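YcaO (PDB 6CIB) binds adenine nucleotide and magnesium, and probably uses ATP in installing thioamides in the backbone of ribosomally made peptides. Local coordinates at residues Val5-Glu9 with Gly65-Gln70; Thr19-Arg24 with Arg72-Met77; Val232-Gly236 with Arg247-Val252. All blocks are in the same frame, centred on the assembly; numbering follows the deposited sequence.

Overall arrangement
Contacts 1 and 2 share helix 68-85 and both reach the ADP: contact 1 at the N-terminal end of that helix, contact 2 along its next turns. Their centres lie about 11 Å apart, and Ile-69 packs on Leu-20 between them. Contact 2 is the buried one, an apolar helix pair, whereas contacts 1 and 3 are partly buried and each includes a glutamate that accepts a backbone N-H. Contact 3 joins a different pair, strand 233-238 and helix 241-260, yet it meets contact 1 where Arg-247 NE lies 2.7 Å from Glu-9 O, a probable hydrogen bond. Contacts 2 and 3 do not touch, their nearest atoms being about 8 Å apart.

Contact 1 of 3, residues Val5-Glu9 with Gly65-Gln70; sequences VYDVE and GTTRIQ. With OXM (oxamic acid), chain I; ADP (adenosine-5'-diphosphate), chain G.
Glu-9 lays its carboxylate alongside the aliphatic part of Gln-70, CD of Glu-9 lying 3.5 Å from CG of Gln-70, as the two chains run antiparallel alongside one another, carboxylate and amide planes 25° apart. The contact lies at the N-terminal cap of helix 68-85: Thr-67 is the N-cap residue, its OG1 accepting from Gln-70 N, and the preceding residue, Thr-66, is held by Glu-9. Two donors grip Glu-9 OE2. Thr-66 N reaches it at 2.7 Å with an N-H...O angle of 169°, nearly along the C-O axis, and Thr-66 OG1 donates to it at 2.8 Å from the syn side, somewhat out of the carboxylate plane. With OG1 between backbone N and carbonyl carbon (chi1 58°), the hydroxyl lies on the same carboxylate oxygen as the residue's own N-H. The other oxygen, Glu-9 OE1, takes the Tyr-6 hydroxyl on its syn lone pair, so both carboxylate oxygens are engaged and its rotation is fixed. A water that donates to Tyr-6 OH also bonds Thr-67 OG1, tying the loop to the cap. Beyond the cap, Arg-68 grips the oxamate carboxylate through NE and NH2, while Arg-68 NH1 forms a salt bridge with Glu-48. Gln-70 reads the Hoogsteen edge of adenine: its NE2 donates to ADP N7 at 2.8 Å, and its OE1 accepts from ADP N6 at 3.2 Å.

Contact 2 of 3, residues Thr19-Arg24 with Arg72-Met77; sequences TLRWIR and RVSAAM. With ADP (adenosine-5'-diphosphate), chain G.
Helix segments 19-24 and 72-77 run in broadly the same direction, their axes 42° apart and 9.8 Å distant at closest approach, with the nearest CA atoms being those of Leu-20 and Val-73 at 5.6 Å. Val-73 divides its two methyls between protein and nucleotide. Its CG2 packs on Leu-20 CB at 3.7 Å, while CG1, set anti to the backbone N (chi1 172°), lies over the face of adenine, 3.5 Å from ADP C6. Thr-19 crosses Val-73 at about a right angle, and its CG2 meets Val-73 CG1 at 3.7 Å. The threonine hydroxyl turns elsewhere and bonds Arg-152. One turn on, Ile-23 straddles Ala-76 and the selenomethionine at Met-77: Ile-23 CG2 rests on Ala-76 CB at 3.8 Å, and Ile-23 CD1 reaches Met-77 CG. The small Ala-76 thus takes a branched neighbour. The bend at chi2 brings SE of Met-77 to the edge of the Trp-22 ring, near the ring plane, and the further bend at chi3 brings CE to 3.6 Å from ADP N3. Ser-74 points away from this interface, its OG donating to ADP O2A. The pair therefore walls the adenine pocket with apolar groups on one side of helix 68-85. Around it, helix 28-31 adds Leu-28 against Trp-22 and Ile-23, Val-344 from a loop touches Trp-22 and Met-77, and strand 45-54 lies against Ala-75 and Arg-72.

Contact 3 of 3, residues Val232-Gly236 with Arg247-Val252; sequences VMGFG and RALLEV
Glu-251 reaches across to the backbone of Phe-235, whose N donates to Glu-251 OE1 at 2.9 Å with an N-H...O angle of 161°. The approach is from well above the carboxylate plane. To get there Glu-251 swings its chi1 to -106°, well off a staggered position, and then runs extended. Its CB meanwhile presses on Gly-234 CA at 3.6 Å. Beside it, Ala-248 O receives a CA-H...O contact from Gly-234 CA at 3.5 Å. Two glycines permit this approach: a CB on Gly-234 would lie 2.1 Å from Ala-248 O, and one on Gly-236 would collide with Arg-247 CB. The axes of strand 233-236 and helix 247-252 consequently come within 5.4 Å at 149°, the helix folding back over the strand that precedes it in the chain. At one end Val-252 CG2 lies against Gly-234 N and its CG1 against Val-232 CG2 at 4.1 Å. A water donating to both Met-233 O and Glu-251 O adds a bridge. An alanine in place of Glu-251 would probably leave the Phe-235 N-H without this acceptor and open a gap where the carboxylate arm lay. The side chain of Glu-251 comes within about 4 Å of the ADP (nearest atoms), so this strand-helix joint borders the nucleotide site. The guanidinium of Arg-247 engages a partner beyond the strand, its NE bonding Glu-9 O. Strand 233-238, outermost in its three-stranded antiparallel sheet, pairs through Gly-234 and Gly-236 with strand 217-224, while helix 154-177 stacks Trp-171 on Phe-235, and Leu-249 packs against helix 188-198 and strand 203-209.

Contact 1 of 3, residues Val5-Glu9 with Gly65-Gln70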
loop_
_atom_site.group_PDB
_atom_site.type_symbol
_atom_site.label_atom_id
_atom_site.label_comp_id
_atom_site.label_asym_id
_atom_site.label_seq_id
_atom_site.Cartn_x
_atom_site.Cartn_y
_atom_site.Cartn_z
ATOM N N VAL A 5 17.212 -4.646 -10.313
ATOM C CA VAL A 5 17.426 -4.276 -11.719
ATOM C C VAL A 5 16.377 -3.261 -12.180
ATOM O O VAL A 5 16.468 -2.714 -13.271
ATOM C CB VAL A 5 17.452 -5.511 -12.666
ATOM C CG1 VAL A 5 18.546 -6.498 -12.256
ATOM C CG2 VAL A 5 16.091 -6.204 -12.729
ATOM N N TYR A 6 15.379 -3.020 -11.333
ATOM C CA TYR A 6 14.265 -2.137 -11.674
ATOM C C TYR A 6 13.783 -1.396 -10.441
ATOM O O TYR A 6 13.487 -2.008 -9.405
ATOM C CB TYR A 6 13.140 -2.948 -12.337
ATOM C CG TYR A 6 12.002 -2.124 -12.886
ATOM C CD1 TYR A 6 12.070 -1.552 -14.157
ATOM C CD2 TYR A 6 10.841 -1.924 -12.128
ATOM C CE1 TYR A 6 11.009 -0.800 -14.659
ATOM C CE2 TYR A 6 9.779 -1.183 -12.619
ATOM C CZ TYR A 6 9.866 -0.627 -13.881
ATOM O OH TYR A 6 8.803 0.104 -14.349
ATOM N N ASP A 7 13.721 -0.072 -10.546
ATOM C CA ASP A 7 13.321 0.752 -9.407
ATOM C C ASP A 7 12.498 1.976 -9.799
ATOM O O ASP A 7 12.746 3.081 -9.321
ATOM C CB ASP A 7 14.539 1.112 -8.533
ATOM C CG ASP A 7 15.511 2.067 -9.216
ATOM O OD1 ASP A 7 15.490 2.220 -10.462
ATOM O OD2 ASP A 7 16.300 2.683 -8.474
ATOM N N VAL A 8 11.497 1.763 -10.651
ATOM C CA VAL A 8 10.604 2.835 -11.075
ATOM C C VAL A 8 9.409 2.906 -10.084
ATOM O O VAL A 8 9.413 3.748 -9.175
ATOM C CB VAL A 8 10.219 2.692 -12.574
ATOM C CG1 VAL A 8 9.351 3.847 -13.042
ATOM C CG2 VAL A 8 11.475 2.615 -13.443
ATOM N N GLU A 9 8.438 2.000 -10.223
ATOM C CA GLU A 9 7.267 1.940 -9.336
ATOM C C GLU A 9 7.543 1.230 -8.016
ATOM O O GLU A 9 6.834 1.455 -7.043
ATOM C CB GLU A 9 6.086 1.236 -10.024
ATOM C CG GLU A 9 5.520 1.965 -11.226
ATOM C CD GLU A 9 6.283 1.693 -12.505
ATOM O OE1 GLU A 9 7.277 0.930 -12.485
ATOM O OE2 GLU A 9 5.880 2.243 -13.541
ATOM N N GLY A 65 0.822 1.766 -13.764
ATOM C CA GLY A 65 2.273 1.870 -13.941
ATOM C C GLY A 65 2.614 2.981 -14.913
ATOM O O GLY A 65 1.720 3.601 -15.500
ATOM N N THR A 66 3.907 3.237 -15.099
ATOM C CA THR A 66 4.333 4.211 -16.102
ATOM C C THR A 66 4.246 3.640 -17.517
ATOM O O THR A 66 4.203 4.404 -18.489
ATOM C CB THR A 66 5.757 4.727 -15.848
ATOM O OG1 THR A 66 6.662 3.618 -15.845
ATOM C CG2 THR A 66 5.834 5.449 -14.503
ATOM N N THR A 67 4.234 2.308 -17.623
ATOM C CA THR A 67 4.146 1.600 -18.897
ATOM C C THR A 67 2.965 0.633 -18.858
ATOM O O THR A 67 2.526 0.219 -17.777
ATOM C CB THR A 67 5.415 0.769 -19.198
ATOM O OG1 THR A 67 5.612 -0.176 -18.143
ATOM C CG2 THR A 67 6.672 1.657 -19.348
ATOM N N ARG A 68 2.472 0.265 -20.041
ATOM C CA ARG A 68 1.342 -0.661 -20.172
ATOM C C ARG A 68 1.726 -2.028 -19.623
ATOM O O ARG A 68 0.901 -2.704 -18.996
ATOM C CB ARG A 68 0.881 -0.751 -21.639
ATOM C CG ARG A 68 -0.332 -1.660 -21.909
ATOM C CD ARG A 68 -1.615 -1.203 -21.204
ATOM N NE ARG A 68 -2.010 0.153 -21.585
ATOM C CZ ARG A 68 -2.959 0.873 -20.987
ATOM N NH1 ARG A 68 -3.642 0.381 -19.953
ATOM N NH2 ARG A 68 -3.221 2.102 -21.423
ATOM N N ILE A 69 2.981 -2.425 -19.854
ATOM C CA ILE A 69 3.509 -3.673 -19.309
ATOM C C ILE A 69 3.413 -3.666 -17.773
ATOM O O ILE A 69 2.835 -4.596 -17.190
ATOM C CB ILE A 69 4.952 -4.006 -19.812
ATOM C CG1 ILE A 69 4.929 -4.490 -21.275
ATOM C CG2 ILE A 69 5.574 -5.103 -18.950
ATOM C CD1 ILE A 69 6.300 -4.554 -21.959
ATOM N N GLN A 70 3.938 -2.625 -17.126
ATOM C CA GLN A 70 3.911 -2.561 -15.645
ATOM C C GLN A 70 2.485 -2.517 -15.087
ATOM O O GLN A 70 2.202 -3.149 -14.075
ATOM C CB GLN A 70 4.760 -1.398 -15.089
ATOM C CG GLN A 70 4.707 -1.196 -13.559
ATOM C CD GLN A 70 5.087 -2.430 -12.731
ATOM O OE1 GLN A 70 5.747 -3.354 -13.215
ATOM N NE2 GLN A 70 4.671 -2.438 -11.459
HETATM C C1 OXM I . -0.858 2.432 -25.749
HETATM N N1 OXM I . -1.538 3.364 -26.408
HETATM O O1 OXM I . 0.062 1.799 -26.270
HETATM C C2 OXM I . -1.228 2.164 -24.358
HETATM O O2 OXM I . -0.844 1.101 -23.821
HETATM O O3 OXM I . -1.921 3.007 -23.742
HETATM P PB ADP G . 0.524 -1.204 -4.640
HETATM O O1B ADP G . 1.285 -2.321 -3.957
HETATM O O2B ADP G . 0.723 0.164 -4.018
HETATM O O3B ADP G . -0.916 -1.519 -4.971
HETATM P PA ADP G . 1.151 -1.743 -7.422
HETATM O O1A ADP G . 2.409 -1.376 -8.162
HETATM O O2A ADP G . -0.151 -1.326 -8.051
HETATM O O3A ADP G . 1.337 -1.011 -6.018
HETATM O "O5'" ADP G . 1.176 -3.328 -7.159
HETATM C "C5'" ADP G . 0.036 -4.180 -6.945
HETATM C "C4'" ADP G . 0.524 -5.581 -6.529
HETATM O "O4'" ADP G . 1.365 -6.132 -7.554
HETATM C "C3'" ADP G . 1.395 -5.577 -5.268
HETATM O "O3'" ADP G . 1.250 -6.829 -4.571
HETATM C "C2'" ADP G . 2.807 -5.470 -5.813
HETATM O "O2'" ADP G . 3.787 -5.949 -4.896
HETATM C "C1'" ADP G . 2.714 -6.309 -7.084
HETATM N N9 ADP G . 3.646 -5.874 -8.147
HETATM C C8 ADP G . 3.624 -4.678 -8.765
HETATM N N7 ADP G . 4.611 -4.592 -9.686
HETATM C C5 ADP G . 5.269 -5.757 -9.685
HETATM C C6 ADP G . 6.416 -6.321 -10.434
HETATM N N6 ADP G . 7.041 -5.588 -11.385
HETATM N N1 ADP G . 6.806 -7.582 -10.123
HETATM C C2 ADP G . 6.184 -8.322 -9.173
HETATM N N3 ADP G . 5.129 -7.868 -8.460
HETATM C C4 ADP G . 4.633 -6.611 -8.670
HETATM O O HOH W 1 7.917 -0.426 -16.851
#

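Contact 2 of 3, residues Thr19-Arg24 with Arg72-Met77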
loop_
_atom_site.group_PDB
_atom_site.type_symbol
_atom_site.label_atom_id
_atom_site.label_comp_id
_atom_site.label_asym_id
_atom_site.label_seq_id
_atom_site.Cartn_x
_atom_site.Cartn_y
_atom_site.Cartn_z
ATOM N N THR A 19 8.527 -10.353 -16.095
ATOM C CA THR A 19 7.480 -10.743 -15.156
ATOM C C THR A 19 6.135 -10.959 -15.847
ATOM O O THR A 19 5.436 -11.913 -15.519
ATOM C CB THR A 19 7.393 -9.738 -13.984
ATOM O OG1 THR A 19 8.660 -9.721 -13.329
ATOM C CG2 THR A 19 6.311 -10.134 -12.957
ATOM N N LEU A 20 5.794 -10.103 -16.811
ATOM C CA LEU A 20 4.555 -10.276 -17.572
ATOM C C LEU A 20 4.564 -11.591 -18.358
ATOM O O LEU A 20 3.566 -12.326 -18.365
ATOM C CB LEU A 20 4.268 -9.079 -18.497
ATOM C CG LEU A 20 2.889 -9.019 -19.190
ATOM C CD1 LEU A 20 1.713 -9.281 -18.243
ATOM C CD2 LEU A 20 2.697 -7.697 -19.909
ATOM N N ARG A 21 5.699 -11.885 -18.989
ATOM C CA ARG A 21 5.872 -13.115 -19.762
ATOM C C ARG A 21 5.669 -14.330 -18.853
ATOM O O ARG A 21 4.986 -15.282 -19.228
ATOM C CB ARG A 21 7.255 -13.115 -20.436
ATOM C CG ARG A 21 7.557 -14.298 -21.343
ATOM C CD ARG A 21 8.716 -14.018 -22.303
ATOM N NE ARG A 21 9.891 -13.451 -21.643
ATOM C CZ ARG A 21 10.469 -12.287 -21.952
ATOM N NH1 ARG A 21 10.015 -11.528 -22.942
ATOM N NH2 ARG A 21 11.530 -11.887 -21.266
ATOM N N TRP A 22 6.236 -14.243 -17.650
ATOM C CA TRP A 22 6.135 -15.249 -16.595
ATOM C C TRP A 22 4.695 -15.415 -16.061
ATOM O O TRP A 22 4.224 -16.546 -15.899
ATOM C CB TRP A 22 7.131 -14.869 -15.492
ATOM C CG TRP A 22 7.157 -15.701 -14.239
ATOM C CD1 TRP A 22 7.896 -16.834 -14.013
ATOM C CD2 TRP A 22 6.473 -15.418 -13.012
ATOM N NE1 TRP A 22 7.690 -17.287 -12.728
ATOM C CE2 TRP A 22 6.825 -16.437 -12.091
ATOM C CE3 TRP A 22 5.585 -14.409 -12.602
ATOM C CZ2 TRP A 22 6.318 -16.478 -10.786
ATOM C CZ3 TRP A 22 5.075 -14.450 -11.296
ATOM C CH2 TRP A 22 5.445 -15.479 -10.410
ATOM N N ILE A 23 4.002 -14.297 -15.804
ATOM C CA ILE A 23 2.576 -14.305 -15.394
ATOM C C ILE A 23 1.719 -15.031 -16.441
ATOM O O ILE A 23 0.872 -15.865 -16.093
ATOM C CB ILE A 23 2.034 -12.863 -15.122
ATOM C CG1 ILE A 23 2.596 -12.303 -13.801
ATOM C CG2 ILE A 23 0.504 -12.821 -15.115
ATOM C CD1 ILE A 23 2.518 -10.785 -13.665
ATOM N N ARG A 24 1.961 -14.714 -17.712
ATOM C CA ARG A 24 1.214 -15.289 -18.826
ATOM C C ARG A 24 1.470 -16.783 -19.017
ATOM O O ARG A 24 0.527 -17.555 -19.223
ATOM C CB ARG A 24 1.495 -14.519 -20.108
ATOM C CG ARG A 24 0.625 -13.289 -20.230
ATOM C CD ARG A 24 1.212 -12.286 -21.192
ATOM N NE ARG A 24 0.370 -11.095 -21.266
ATOM C CZ ARG A 24 0.662 -9.992 -21.948
ATOM N NH1 ARG A 24 1.800 -9.889 -22.629
ATOM N NH2 ARG A 24 -0.191 -8.971 -21.930
ATOM N N ARG A 72 -0.089 -3.915 -16.425
ATOM C CA ARG A 72 -0.626 -5.263 -16.607
ATOM C C ARG A 72 -0.048 -6.264 -15.597
ATOM O O ARG A 72 -0.753 -7.162 -15.144
ATOM C CB ARG A 72 -0.476 -5.730 -18.068
ATOM C CG ARG A 72 -1.490 -5.035 -18.963
ATOM C CD ARG A 72 -1.436 -5.408 -20.431
ATOM N NE ARG A 72 -2.509 -4.711 -21.134
ATOM C CZ ARG A 72 -2.547 -4.461 -22.443
ATOM N NH1 ARG A 72 -1.561 -4.840 -23.247
ATOM N NH2 ARG A 72 -3.587 -3.812 -22.949
ATOM N N VAL A 73 1.223 -6.089 -15.242
ATOM C CA VAL A 73 1.854 -6.841 -14.149
ATOM C C VAL A 73 1.192 -6.481 -12.814
ATOM O O VAL A 73 0.792 -7.366 -12.054
ATOM C CB VAL A 73 3.380 -6.586 -14.078
ATOM C CG1 VAL A 73 3.983 -7.222 -12.825
ATOM C CG2 VAL A 73 4.075 -7.123 -15.325
ATOM N N SER A 74 1.075 -5.179 -12.556
ATOM C CA SER A 74 0.454 -4.649 -11.333
ATOM C C SER A 74 -0.971 -5.195 -11.142
ATOM O O SER A 74 -1.316 -5.656 -10.051
ATOM C CB SER A 74 0.457 -3.114 -11.397
ATOM O OG SER A 74 -0.386 -2.537 -10.433
ATOM N N ALA A 75 -1.784 -5.150 -12.202
ATOM C CA ALA A 75 -3.160 -5.663 -12.139
ATOM C C ALA A 75 -3.197 -7.166 -11.854
ATOM O O ALA A 75 -3.974 -7.607 -11.005
ATOM C CB ALA A 75 -3.943 -5.328 -13.403
ATOM N N ALA A 76 -2.354 -7.933 -12.550
ATOM C CA ALA A 76 -2.254 -9.380 -12.348
ATOM C C ALA A 76 -1.865 -9.766 -10.914
ATOM O O ALA A 76 -2.507 -10.626 -10.301
ATOM C CB ALA A 76 -1.280 -9.997 -13.349
HETATM N N MSE A 77 -0.823 -9.127 -10.388
HETATM C CA MSE A 77 -0.293 -9.464 -9.068
HETATM C C MSE A 77 -1.207 -9.007 -7.949
HETATM O O MSE A 77 -1.249 -9.636 -6.895
HETATM C CB MSE A 77 1.142 -8.954 -8.950
HETATM C CG MSE A 77 2.090 -9.580 -9.978
HETATM SE SE MSE A 77 2.337 -11.503 -9.599
HETATM C CE MSE A 77 3.795 -11.208 -8.301
HETATM P PB ADP G . 0.524 -1.204 -4.640
HETATM O O1B ADP G . 1.285 -2.321 -3.957
HETATM O O2B ADP G . 0.723 0.164 -4.018
HETATM O O3B ADP G . -0.916 -1.519 -4.971
HETATM P PA ADP G . 1.151 -1.743 -7.422
HETATM O O1A ADP G . 2.409 -1.376 -8.162
HETATM O O2A ADP G . -0.151 -1.326 -8.051
HETATM O O3A ADP G . 1.337 -1.011 -6.018
HETATM O "O5'" ADP G . 1.176 -3.328 -7.159
HETATM C "C5'" ADP G . 0.036 -4.180 -6.945
HETATM C "C4'" ADP G . 0.524 -5.581 -6.529
HETATM O "O4'" ADP G . 1.365 -6.132 -7.554
HETATM C "C3'" ADP G . 1.395 -5.577 -5.268
HETATM O "O3'" ADP G . 1.250 -6.829 -4.571
HETATM C "C2'" ADP G . 2.807 -5.470 -5.813
HETATM O "O2'" ADP G . 3.787 -5.949 -4.896
HETATM C "C1'" ADP G . 2.714 -6.309 -7.084
HETATM N N9 ADP G . 3.646 -5.874 -8.147
HETATM C C8 ADP G . 3.624 -4.678 -8.765
HETATM N N7 ADP G . 4.611 -4.592 -9.686
HETATM C C5 ADP G . 5.269 -5.757 -9.685
HETATM C C6 ADP G . 6.416 -6.321 -10.434
HETATM N N6 ADP G . 7.041 -5.588 -11.385
HETATM N N1 ADP G . 6.806 -7.582 -10.123
HETATM C C2 ADP G . 6.184 -8.322 -9.173
HETATM N N3 ADP G . 5.129 -7.868 -8.460
HETATM C C4 ADP G . 4.633 -6.611 -8.670
#

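Contact 3 of 3, residues Val232-Gly236 with Arg247-Val252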
loop_
_atom_site.group_PDB
_atom_site.type_symbol
_atom_site.label_atom_id
_atom_site.label_comp_id
_atom_site.label_asym_id
_atom_site.label_seq_id
_atom_site.Cartn_x
_atom_site.Cartn_y
_atom_site.Cartn_z
ATOM N N VAL A 232 -9.747 12.912 -5.612
ATOM C CA VAL A 232 -9.212 11.682 -5.059
ATOM C C VAL A 232 -7.869 11.979 -4.398
ATOM O O VAL A 232 -7.321 13.088 -4.527
ATOM C CB VAL A 232 -9.065 10.564 -6.136
ATOM C CG1 VAL A 232 -10.426 10.120 -6.682
ATOM C CG2 VAL A 232 -8.127 10.983 -7.272
HETATM N N MSE A 233 -7.342 10.986 -3.692
HETATM C CA MSE A 233 -6.032 11.103 -3.057
HETATM C C MSE A 233 -5.200 9.921 -3.450
HETATM O O MSE A 233 -5.719 8.826 -3.638
HETATM C CB MSE A 233 -6.173 11.129 -1.538
HETATM C CG MSE A 233 -6.985 12.308 -1.017
HETATM SE SE MSE A 233 -6.944 12.238 0.957
HETATM C CE MSE A 233 -8.232 10.775 1.159
ATOM N N GLY A 234 -3.898 10.145 -3.596
ATOM C CA GLY A 234 -2.929 9.074 -3.835
ATOM C C GLY A 234 -1.760 9.199 -2.874
ATOM O O GLY A 234 -1.418 10.310 -2.457
ATOM N N PHE A 235 -1.161 8.062 -2.512
ATOM C CA PHE A 235 -0.015 8.039 -1.598
ATOM C C PHE A 235 1.088 7.107 -2.075
ATOM O O PHE A 235 0.827 6.110 -2.750
ATOM C CB PHE A 235 -0.442 7.636 -0.176
ATOM C CG PHE A 235 -1.496 8.524 0.407
ATOM C CD1 PHE A 235 -1.144 9.680 1.101
ATOM C CD2 PHE A 235 -2.854 8.219 0.243
ATOM C CE1 PHE A 235 -2.126 10.523 1.619
ATOM C CE2 PHE A 235 -3.835 9.062 0.755
ATOM C CZ PHE A 235 -3.470 10.209 1.447
ATOM N N GLY A 236 2.319 7.448 -1.711
ATOM C CA GLY A 236 3.475 6.594 -1.957
ATOM C C GLY A 236 4.482 6.692 -0.830
ATOM O O GLY A 236 4.623 7.747 -0.202
ATOM N N ARG A 247 4.617 7.034 -7.065
ATOM C CA ARG A 247 3.568 6.174 -6.519
ATOM C C ARG A 247 2.277 6.921 -6.206
ATOM O O ARG A 247 1.203 6.449 -6.554
ATOM C CB ARG A 247 4.064 5.449 -5.279
ATOM C CG ARG A 247 4.996 4.298 -5.584
ATOM C CD ARG A 247 5.648 3.790 -4.312
ATOM N NE ARG A 247 6.182 2.461 -4.571
ATOM C CZ ARG A 247 6.323 1.486 -3.675
ATOM N NH1 ARG A 247 5.985 1.658 -2.392
ATOM N NH2 ARG A 247 6.802 0.318 -4.088
ATOM N N ALA A 248 2.394 8.092 -5.578
ATOM C CA ALA A 248 1.224 8.937 -5.248
ATOM C C ALA A 248 0.459 9.389 -6.501
ATOM O O ALA A 248 -0.778 9.307 -6.546
ATOM C CB ALA A 248 1.650 10.136 -4.404
ATOM N N LEU A 249 1.200 9.847 -7.511
ATOM C CA LEU A 249 0.619 10.275 -8.792
ATOM C C LEU A 249 -0.055 9.128 -9.547
ATOM O O LEU A 249 -1.143 9.304 -10.102
ATOM C CB LEU A 249 1.678 10.962 -9.670
ATOM C CG LEU A 249 2.150 12.345 -9.204
ATOM C CD1 LEU A 249 3.406 12.781 -9.948
ATOM C CD2 LEU A 249 1.067 13.403 -9.346
ATOM N N LEU A 250 0.584 7.957 -9.542
ATOM C CA LEU A 250 0.004 6.745 -10.135
ATOM C C LEU A 250 -1.294 6.301 -9.439
ATOM O O LEU A 250 -2.217 5.832 -10.098
ATOM C CB LEU A 250 1.025 5.597 -10.156
ATOM C CG LEU A 250 2.248 5.739 -11.075
ATOM C CD1 LEU A 250 3.186 4.564 -10.875
ATOM C CD2 LEU A 250 1.889 5.853 -12.548
ATOM N N GLU A 251 -1.347 6.464 -8.117
ATOM C CA GLU A 251 -2.551 6.171 -7.349
ATOM C C GLU A 251 -3.699 7.119 -7.686
ATOM O O GLU A 251 -4.838 6.683 -7.785
ATOM C CB GLU A 251 -2.267 6.133 -5.845
ATOM C CG GLU A 251 -2.262 4.718 -5.272
ATOM C CD GLU A 251 -2.017 4.669 -3.773
ATOM O OE1 GLU A 251 -2.514 5.554 -3.037
ATOM O OE2 GLU A 251 -1.312 3.736 -3.321
ATOM N N VAL A 252 -3.382 8.400 -7.897
ATOM C CA VAL A 252 -4.360 9.381 -8.396
ATOM C C VAL A 252 -4.946 8.932 -9.745
ATOM O O VAL A 252 -6.164 8.867 -9.896
ATOM C CB VAL A 252 -3.751 10.795 -8.475
ATOM C CG1 VAL A 252 -4.638 11.740 -9.275
ATOM C CG2 VAL A 252 -3.524 11.348 -7.077
HETATM O O HOH W 2 -6.889 7.403 -5.590
#